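Local coordinates for N-terminal acetyltransferase-like protein (Chaetomium thermophilum, PDB 5NNP) that probably serves as the helical-repeat auxiliary subunit of an N-terminal acetyltransferase of the NatA type, wrapping around partner proteins, at residues A190-N195 against C218-A223; E457-L462 against E495-R500; K688-L693 against R732-A737. All coordinates share one frame; numbering follows the deposited sequence.

Interaction 1: A190-N195 against C218-A223; sequences ALLYKN and CLDRLA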
# COMPACT_ATOMS: atom_id res chain seq x y z
N ALA A 190 9.88 -17.93 13.88
CA ALA A 190 9.48 -19.21 13.32
C ALA A 190 8.35 -19.84 14.13
O ALA A 190 7.47 -20.47 13.57
CB ALA A 190 10.66 -20.16 13.25
N LEU A 191 8.38 -19.66 15.45
CA LEU A 191 7.30 -20.16 16.31
C LEU A 191 5.98 -19.44 16.02
O LEU A 191 4.93 -20.07 15.90
CB LEU A 191 7.67 -20.00 17.78
CG LEU A 191 8.77 -20.93 18.31
CD1 LEU A 191 9.32 -20.41 19.62
CD2 LEU A 191 8.26 -22.36 18.49
N LEU A 192 6.03 -18.11 15.87
CA LEU A 192 4.79 -17.39 15.62
C LEU A 192 4.22 -17.73 14.24
O LEU A 192 3.00 -17.86 14.07
CB LEU A 192 5.02 -15.89 15.76
CG LEU A 192 5.35 -15.37 17.16
CD1 LEU A 192 5.62 -13.86 17.11
CD2 LEU A 192 4.25 -15.68 18.19
N TYR A 193 5.09 -17.87 13.25
CA TYR A 193 4.64 -18.22 11.90
C TYR A 193 3.87 -19.54 11.90
O TYR A 193 2.75 -19.62 11.37
CB TYR A 193 5.83 -18.27 10.94
CG TYR A 193 5.47 -18.68 9.52
CD1 TYR A 193 4.47 -18.02 8.82
CD2 TYR A 193 6.15 -19.71 8.88
CE1 TYR A 193 4.14 -18.39 7.51
CE2 TYR A 193 5.84 -20.08 7.58
CZ TYR A 193 4.84 -19.43 6.90
OH TYR A 193 4.53 -19.81 5.61
N LYS A 194 4.45 -20.57 12.52
CA LYS A 194 3.77 -21.86 12.72
C LYS A 194 2.45 -21.68 13.45
O LYS A 194 1.44 -22.29 13.08
CB LYS A 194 4.67 -22.85 13.48
CG LYS A 194 3.96 -24.18 13.88
CD LYS A 194 4.84 -25.09 14.77
CE LYS A 194 4.17 -26.39 15.12
NZ LYS A 194 4.98 -27.23 16.08
N ASN A 195 2.44 -20.85 14.50
CA ASN A 195 1.20 -20.59 15.22
C ASN A 195 0.12 -20.02 14.29
O ASN A 195 -1.02 -20.48 14.32
CB ASN A 195 1.41 -19.64 16.41
CG ASN A 195 0.18 -19.56 17.33
OD1 ASN A 195 -0.69 -18.70 17.14
ND2 ASN A 195 0.09 -20.48 18.31
N CYS A 218 8.01 -15.28 23.13
CA CYS A 218 8.44 -14.70 21.86
C CYS A 218 8.67 -13.19 21.98
O CYS A 218 8.06 -12.54 22.82
CB CYS A 218 7.42 -15.00 20.76
SG CYS A 218 7.27 -16.76 20.37
N LEU A 219 9.55 -12.66 21.15
CA LEU A 219 10.00 -11.27 21.27
C LEU A 219 8.96 -10.28 20.72
O LEU A 219 8.87 -9.15 21.18
CB LEU A 219 11.33 -11.09 20.55
CG LEU A 219 12.44 -12.00 21.12
CD1 LEU A 219 13.74 -11.87 20.36
CD2 LEU A 219 12.66 -11.71 22.57
N ASP A 220 8.18 -10.72 19.74
CA ASP A 220 7.12 -9.90 19.21
C ASP A 220 5.96 -9.88 20.21
O ASP A 220 5.02 -10.66 20.09
CB ASP A 220 6.68 -10.43 17.84
CG ASP A 220 5.72 -9.49 17.12
OD1 ASP A 220 5.19 -8.56 17.77
OD2 ASP A 220 5.48 -9.69 15.91
N ARG A 221 6.03 -8.98 21.18
CA ARG A 221 5.11 -9.00 22.32
C ARG A 221 3.65 -8.70 21.93
O ARG A 221 2.72 -9.36 22.42
CB ARG A 221 5.57 -8.01 23.39
CG ARG A 221 6.84 -8.44 24.16
CD ARG A 221 6.76 -9.85 24.72
NE ARG A 221 5.60 -10.09 25.59
CZ ARG A 221 5.09 -11.30 25.83
NH1 ARG A 221 5.64 -12.39 25.27
NH2 ARG A 221 4.03 -11.43 26.62
N LEU A 222 3.45 -7.72 21.06
CA LEU A 222 2.11 -7.37 20.59
C LEU A 222 1.41 -8.53 19.88
O LEU A 222 0.19 -8.73 20.02
CB LEU A 222 2.18 -6.16 19.67
CG LEU A 222 0.85 -5.74 19.03
CD1 LEU A 222 -0.08 -5.16 20.08
CD2 LEU A 222 1.07 -4.75 17.89
N ALA A 223 2.17 -9.29 19.10
CA ALA A 223 1.61 -10.42 18.38
C ALA A 223 1.08 -11.47 19.35
O ALA A 223 -0.04 -11.96 19.19
CB ALA A 223 2.64 -11.01 17.46

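Interaction 2: E457-L462 against E495-R500; sequences ENEKAL and EAWQRR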
# COMPACT_ATOMS: atom_id res chain seq x y z
N GLU A 457 -4.50 25.38 -13.87
CA GLU A 457 -3.22 26.08 -14.05
C GLU A 457 -2.02 25.16 -13.86
O GLU A 457 -1.28 25.28 -12.88
CB GLU A 457 -3.11 27.25 -13.07
CG GLU A 457 -4.06 28.40 -13.35
CD GLU A 457 -4.03 29.42 -12.24
OE1 GLU A 457 -3.26 30.40 -12.35
OE2 GLU A 457 -4.77 29.24 -11.24
N ASN A 458 -1.82 24.24 -14.80
CA ASN A 458 -0.80 23.20 -14.65
C ASN A 458 0.60 23.75 -14.43
O ASN A 458 1.30 23.36 -13.50
CB ASN A 458 -0.79 22.30 -15.89
CG ASN A 458 -2.13 21.65 -16.12
OD1 ASN A 458 -3.13 22.32 -16.41
ND2 ASN A 458 -2.17 20.33 -15.98
N GLU A 459 1.00 24.67 -15.29
CA GLU A 459 2.36 25.16 -15.28
C GLU A 459 2.65 25.92 -13.97
O GLU A 459 3.75 25.82 -13.41
CB GLU A 459 2.61 26.03 -16.52
CG GLU A 459 1.38 26.74 -17.02
CD GLU A 459 0.64 25.98 -18.10
OE1 GLU A 459 -0.54 25.66 -17.89
OE2 GLU A 459 1.22 25.75 -19.19
N LYS A 460 1.64 26.64 -13.47
CA LYS A 460 1.75 27.27 -12.17
C LYS A 460 1.83 26.23 -11.06
O LYS A 460 2.71 26.32 -10.19
CB LYS A 460 0.56 28.20 -11.92
CG LYS A 460 0.69 29.14 -10.73
CD LYS A 460 -0.58 29.98 -10.65
CE LYS A 460 -0.38 31.36 -10.10
NZ LYS A 460 -1.60 32.14 -10.46
N ALA A 461 0.93 25.24 -11.08
CA ALA A 461 0.92 24.23 -10.03
C ALA A 461 2.27 23.54 -9.93
O ALA A 461 2.78 23.31 -8.83
CB ALA A 461 -0.18 23.22 -10.26
N LEU A 462 2.86 23.22 -11.08
CA LEU A 462 4.16 22.57 -11.14
C LEU A 462 5.26 23.46 -10.54
O LEU A 462 6.23 22.96 -9.96
CB LEU A 462 4.50 22.21 -12.59
CG LEU A 462 5.73 21.32 -12.85
CD1 LEU A 462 5.69 20.06 -12.01
CD2 LEU A 462 5.88 20.96 -14.32
N GLU A 495 -5.66 14.90 -15.33
CA GLU A 495 -7.05 15.30 -15.44
C GLU A 495 -7.15 16.77 -15.86
O GLU A 495 -8.00 17.14 -16.68
CB GLU A 495 -7.78 15.04 -14.12
CG GLU A 495 -7.83 13.55 -13.77
CD GLU A 495 -8.56 13.24 -12.48
OE1 GLU A 495 -8.89 14.17 -11.71
OE2 GLU A 495 -8.81 12.06 -12.22
N ALA A 496 -6.26 17.60 -15.32
CA ALA A 496 -6.19 19.01 -15.71
C ALA A 496 -5.85 19.20 -17.20
O ALA A 496 -6.51 19.96 -17.91
CB ALA A 496 -5.19 19.73 -14.85
N TRP A 497 -4.79 18.52 -17.65
CA TRP A 497 -4.38 18.57 -19.05
C TRP A 497 -5.49 18.05 -19.96
O TRP A 497 -5.70 18.57 -21.07
CB TRP A 497 -3.11 17.75 -19.28
CG TRP A 497 -1.86 18.48 -18.91
CD1 TRP A 497 -0.93 18.10 -17.99
CD2 TRP A 497 -1.41 19.73 -19.44
NE1 TRP A 497 0.07 19.04 -17.91
CE2 TRP A 497 -0.20 20.05 -18.80
CE3 TRP A 497 -1.91 20.61 -20.40
CZ2 TRP A 497 0.52 21.22 -19.08
CZ3 TRP A 497 -1.20 21.77 -20.69
CH2 TRP A 497 0.00 22.07 -20.03
N GLN A 498 -6.21 17.03 -19.51
CA GLN A 498 -7.32 16.50 -20.27
C GLN A 498 -8.40 17.56 -20.40
O GLN A 498 -8.95 17.74 -21.48
CB GLN A 498 -7.88 15.24 -19.62
CG GLN A 498 -8.93 14.51 -20.43
CD GLN A 498 -9.23 13.13 -19.85
OE1 GLN A 498 -8.36 12.49 -19.24
NE2 GLN A 498 -10.45 12.68 -20.04
N ARG A 499 -8.67 18.27 -19.31
CA ARG A 499 -9.67 19.34 -19.31
C ARG A 499 -9.31 20.48 -20.25
O ARG A 499 -10.18 21.22 -20.70
CB ARG A 499 -9.87 19.90 -17.90
CG ARG A 499 -10.67 19.01 -16.98
CD ARG A 499 -11.13 19.78 -15.75
NE ARG A 499 -10.03 20.19 -14.89
CZ ARG A 499 -9.46 19.41 -13.97
NH1 ARG A 499 -9.89 18.17 -13.80
NH2 ARG A 499 -8.47 19.87 -13.22
N ARG A 500 -8.02 20.63 -20.54
CA ARG A 500 -7.56 21.70 -21.41
C ARG A 500 -7.50 21.23 -22.85
O ARG A 500 -7.22 22.01 -23.76
CB ARG A 500 -6.20 22.21 -20.95
CG ARG A 500 -6.24 22.88 -19.61
CD ARG A 500 -4.84 23.08 -19.06
NE ARG A 500 -4.03 23.96 -19.90
CZ ARG A 500 -2.91 24.54 -19.50
NH1 ARG A 500 -2.47 24.33 -18.27
NH2 ARG A 500 -2.22 25.32 -20.31

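Interaction 3: K688-L693 against R732-A737; sequences KYLLAL and REVIQA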
# COMPACT_ATOMS: atom_id res chain seq x y z
N LYS A 688 -17.34 -6.94 -29.37
CA LYS A 688 -17.29 -8.13 -28.54
C LYS A 688 -18.47 -8.13 -27.58
O LYS A 688 -18.34 -7.80 -26.41
CB LYS A 688 -15.97 -8.20 -27.77
CG LYS A 688 -14.74 -8.33 -28.67
CD LYS A 688 -14.78 -9.62 -29.52
CE LYS A 688 -13.65 -9.68 -30.55
NZ LYS A 688 -12.28 -9.68 -29.96
N TYR A 689 -19.63 -8.53 -28.10
CA TYR A 689 -20.90 -8.39 -27.40
C TYR A 689 -21.05 -9.33 -26.20
O TYR A 689 -21.90 -9.09 -25.34
CB TYR A 689 -22.05 -8.61 -28.38
CG TYR A 689 -21.96 -7.71 -29.60
CD1 TYR A 689 -21.95 -6.32 -29.46
CD2 TYR A 689 -21.89 -8.24 -30.88
CE1 TYR A 689 -21.87 -5.49 -30.56
CE2 TYR A 689 -21.81 -7.42 -31.99
CZ TYR A 689 -21.80 -6.05 -31.82
OH TYR A 689 -21.73 -5.21 -32.91
N LEU A 690 -20.25 -10.39 -26.13
CA LEU A 690 -20.33 -11.30 -25.00
C LEU A 690 -19.69 -10.69 -23.74
O LEU A 690 -20.21 -10.82 -22.63
CB LEU A 690 -19.68 -12.64 -25.34
CG LEU A 690 -19.99 -13.74 -24.33
CD1 LEU A 690 -21.49 -13.86 -24.13
CD2 LEU A 690 -19.40 -15.08 -24.76
N LEU A 691 -18.55 -10.03 -23.92
CA LEU A 691 -17.88 -9.35 -22.82
C LEU A 691 -18.69 -8.14 -22.38
O LEU A 691 -18.79 -7.83 -21.20
CB LEU A 691 -16.46 -8.94 -23.21
CG LEU A 691 -15.54 -10.11 -23.57
CD1 LEU A 691 -14.11 -9.64 -23.80
CD2 LEU A 691 -15.60 -11.16 -22.47
N ALA A 692 -19.27 -7.44 -23.36
CA ALA A 692 -20.17 -6.34 -23.08
C ALA A 692 -21.27 -6.77 -22.11
O ALA A 692 -21.53 -6.09 -21.12
CB ALA A 692 -20.78 -5.81 -24.39
N LEU A 693 -21.91 -7.90 -22.40
CA LEU A 693 -22.96 -8.43 -21.55
C LEU A 693 -22.44 -8.75 -20.15
O LEU A 693 -23.14 -8.56 -19.15
CB LEU A 693 -23.57 -9.68 -22.17
CG LEU A 693 -24.71 -10.31 -21.38
CD1 LEU A 693 -25.80 -9.29 -21.14
CD2 LEU A 693 -25.25 -11.51 -22.13
N ARG A 732 -25.07 -16.57 -30.32
CA ARG A 732 -26.43 -16.06 -30.42
C ARG A 732 -27.30 -16.61 -29.30
O ARG A 732 -28.09 -15.88 -28.70
CB ARG A 732 -27.03 -16.42 -31.78
CG ARG A 732 -28.36 -15.76 -32.06
CD ARG A 732 -28.83 -16.09 -33.46
NE ARG A 732 -30.03 -15.33 -33.81
CZ ARG A 732 -31.26 -15.72 -33.51
NH1 ARG A 732 -32.30 -14.96 -33.87
NH2 ARG A 732 -31.47 -16.85 -32.86
N GLU A 733 -27.13 -17.90 -29.01
CA GLU A 733 -27.93 -18.57 -27.99
C GLU A 733 -27.64 -18.03 -26.59
O GLU A 733 -28.57 -17.70 -25.85
CB GLU A 733 -27.69 -20.08 -28.03
CG GLU A 733 -28.40 -20.83 -26.92
CD GLU A 733 -28.40 -22.32 -27.13
OE1 GLU A 733 -28.38 -22.76 -28.31
OE2 GLU A 733 -28.42 -23.06 -26.13
N VAL A 734 -26.36 -17.96 -26.24
CA VAL A 734 -25.95 -17.55 -24.91
C VAL A 734 -26.33 -16.10 -24.66
O VAL A 734 -26.76 -15.73 -23.57
CB VAL A 734 -24.44 -17.72 -24.70
CG1 VAL A 734 -24.00 -17.06 -23.40
CG2 VAL A 734 -24.04 -19.18 -24.74
N ILE A 735 -26.16 -15.28 -25.70
CA ILE A 735 -26.48 -13.86 -25.64
C ILE A 735 -27.95 -13.63 -25.28
O ILE A 735 -28.26 -13.01 -24.26
CB ILE A 735 -26.17 -13.16 -26.98
CG1 ILE A 735 -24.66 -13.03 -27.19
CG2 ILE A 735 -26.84 -11.80 -27.04
CD1 ILE A 735 -24.02 -12.03 -26.31
N GLN A 736 -28.84 -14.16 -26.11
CA GLN A 736 -30.27 -13.96 -25.93
C GLN A 736 -30.78 -14.56 -24.63
O GLN A 736 -31.69 -14.02 -24.00
CB GLN A 736 -31.04 -14.54 -27.12
CG GLN A 736 -30.95 -13.69 -28.39
CD GLN A 736 -31.78 -14.24 -29.55
OE1 GLN A 736 -32.06 -15.44 -29.61
NE2 GLN A 736 -32.17 -13.36 -30.47
N ALA A 737 -30.18 -15.68 -24.22
CA ALA A 737 -30.60 -16.37 -23.00
C ALA A 737 -30.27 -15.57 -21.74
O ALA A 737 -31.13 -15.38 -20.88
CB ALA A 737 -29.97 -17.76 -22.94

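Interaction 1: A190-N195 against C218-A223
In the TPR-related alpha-solenoid of this chain, Leu192 on helix 185-200 meets Cys218 and Asp220 of the loop before helix 221-234, and Ala223 in the first turn of that helix. Helix 204-214 lies between them in sequence. Leu192 carries most of the contact. With CG beside the backbone N (chi1 -67°), CD2 falls at the Cys218 sulfur while CD1 extends to Asp220 and Ala223. Leu192 CD2 to Cys218 SG is 3.9 Å. CD1 reaches further along the loop, and Leu192 CD1 is 3.7 Å from Asp220 CB. The same methyl touches the first turn of the helix, where Leu192 CD1 and Ala223 CB are 4.1 Å apart. Leu191 adds a looser touch from its base, Leu191 CB to Cys218 SG at 4.2 Å.

Asp220 meets Leu192 mainly through its CB. It is the centre of an inverse gamma turn and occupies the N-cap position. Its CG is anti to the backbone N (chi1 -171°), which brings the carboxylate to the helix start. There Asp220 OD1 accepts a weak capping bond from Ala223 N at 3.4 Å. Asp220 OD2 makes a salt bridge with Arg538 of helix 537-547, which also packs on Leu192 and Ala223. Arg221 curls back over the turn, and its NH1 gives a weak bond to Cys218 O at 3.4 Å as well as a bond to Lys216 O. The carbonyl of Leu219 is hydrogen-bonded to a polar side chain of another protein chain.

Between the two segments, then, the contact is methyl and sulfur packing. The polar groups of the loop work in other directions. The buried carboxylate of Asp220 is probably stabilised as an anion by Arg538 and by the helix N terminus.

Interaction 2: E457-L462 against E495-R500
Arg500 NH1 donates a hydrogen bond of 2.8 Å to Asn458 OD1. This joins two nearly antiparallel helices of the alpha-solenoid, 458-465 and 487-499. The short axes lie 11.4 Å apart at an angle of 159°. NH1 sits above the amide plane, 38° out of it, and not on a lone pair. Glu459 OE1 forms a salt bridge with the same arginine. Its modelled separation from Arg500 NH1 is doubtful, being too short to be taken literally at this resolution. A second, weak bond joins Arg500 NH2 to Glu459 OE1 at 3.0 Å. Asn458 OD1 and Glu459 OE1 both lie at the guanidinium edge, near its plane. The Glu459 chain bends at chi2 to bring the carboxylate round to Arg500.

Asn458 is buried, and its ND2 has two roles. ND2 donates to Asp493 OD1, just ahead of 495-500. It also lies over one face of the Trp497 indole, 3.1 Å above the ring plane and offset toward the rim. Amide and ring planes are 32° apart. Asn458 ND2 and Trp497 NE1 are both donors and make no bond. Ala496 CB packs against the same amide. Trp497 also supports Arg500, because its CZ3 lies 3.5 Å from the guanidinium plane and over the centre of that group. Replacing Trp497 by an alanine would remove the indole that lies against the Asn458 amide and the Arg500 guanidinium, and is likely to leave both freer to turn away from their partners. The indole itself packs on Leu505 of helix 503-523.

Nearer the backbone, the base of the asparagine touches the six-membered part of the indole, Asn458 CB to Trp497 CZ2 at 3.6 Å.

Interaction 3: K688-L693 against R732-A737
Ile735 is the centre of an apolar contact between helix 689-702 and helix 729-739, in the C-terminal part of the alpha-solenoid. The two short axes run roughly parallel, 24° apart, with a closest approach of 10.5 Å. Apolar packing alone joins the two segments, and three kinds of touch make it up.

The first is methyl against methyl. Ile735 CD1 and Leu690 CD1 are 3.8 Å apart, and the two side chains meet at a slant. The same leucine methyl also meets the next residue back, with Leu690 CD1 to Val734 CG1 at 4.1 Å. Leu690 holds its CG anti to the backbone N (chi1 -167°). From there CD1 can reach both Val734 and Ile735. Leu693, about one helical turn further on, adds a looser touch to the same isoleucine methyl, with Leu693 CD2 to Ile735 CD1 at 4.4 Å.

The second is methyl against backbone. Ile735 CD1 lies 3.8 Å from Tyr689 O, and that oxygen already accepts the helix bond of Leu693 N. In return Leu693 CD2 rests 4.0 Å from Ile735 O. One isoleucine methyl is therefore bordered by Tyr689, Leu690 and Leu693.

The third is the base of an aromatic residue. Tyr689 CB approaches Ile735 CD1, while the end of its side chain leads away; the residue also packs on Ile719 and Met727.

A chain of another protein covers a further part, with its Leu18 on Leu690 and its Ile37 on Val734, and its Glu19 in a salt bridge with Lys688. Helix 707-723 lies between the two near-parallel helices in sequence and packs on both, with Leu716 on Leu693 and Val720 on Ile735.

How the interactions relate
From the N terminus, the three contacts follow one another in series, and none nests in or crosses another. Interaction 1 closes first, around helix 204-214. Interaction 2 comes more than two hundred residues later and closes a loop of 32 residues between its two segments, on helices 458-465 and 487-499. Interaction 3 closes the last loop, of 38 residues, near the C terminus. Interactions 1 and 2 lie on opposite sides of the chain's centre, with centres about 50 Å apart. Interaction 3 is about 41 Å from interaction 2, centre to centre. None touches another. Each ties two helices of the solenoid that have one helix between them in sequence: 204-214, 476-483 and 707-723.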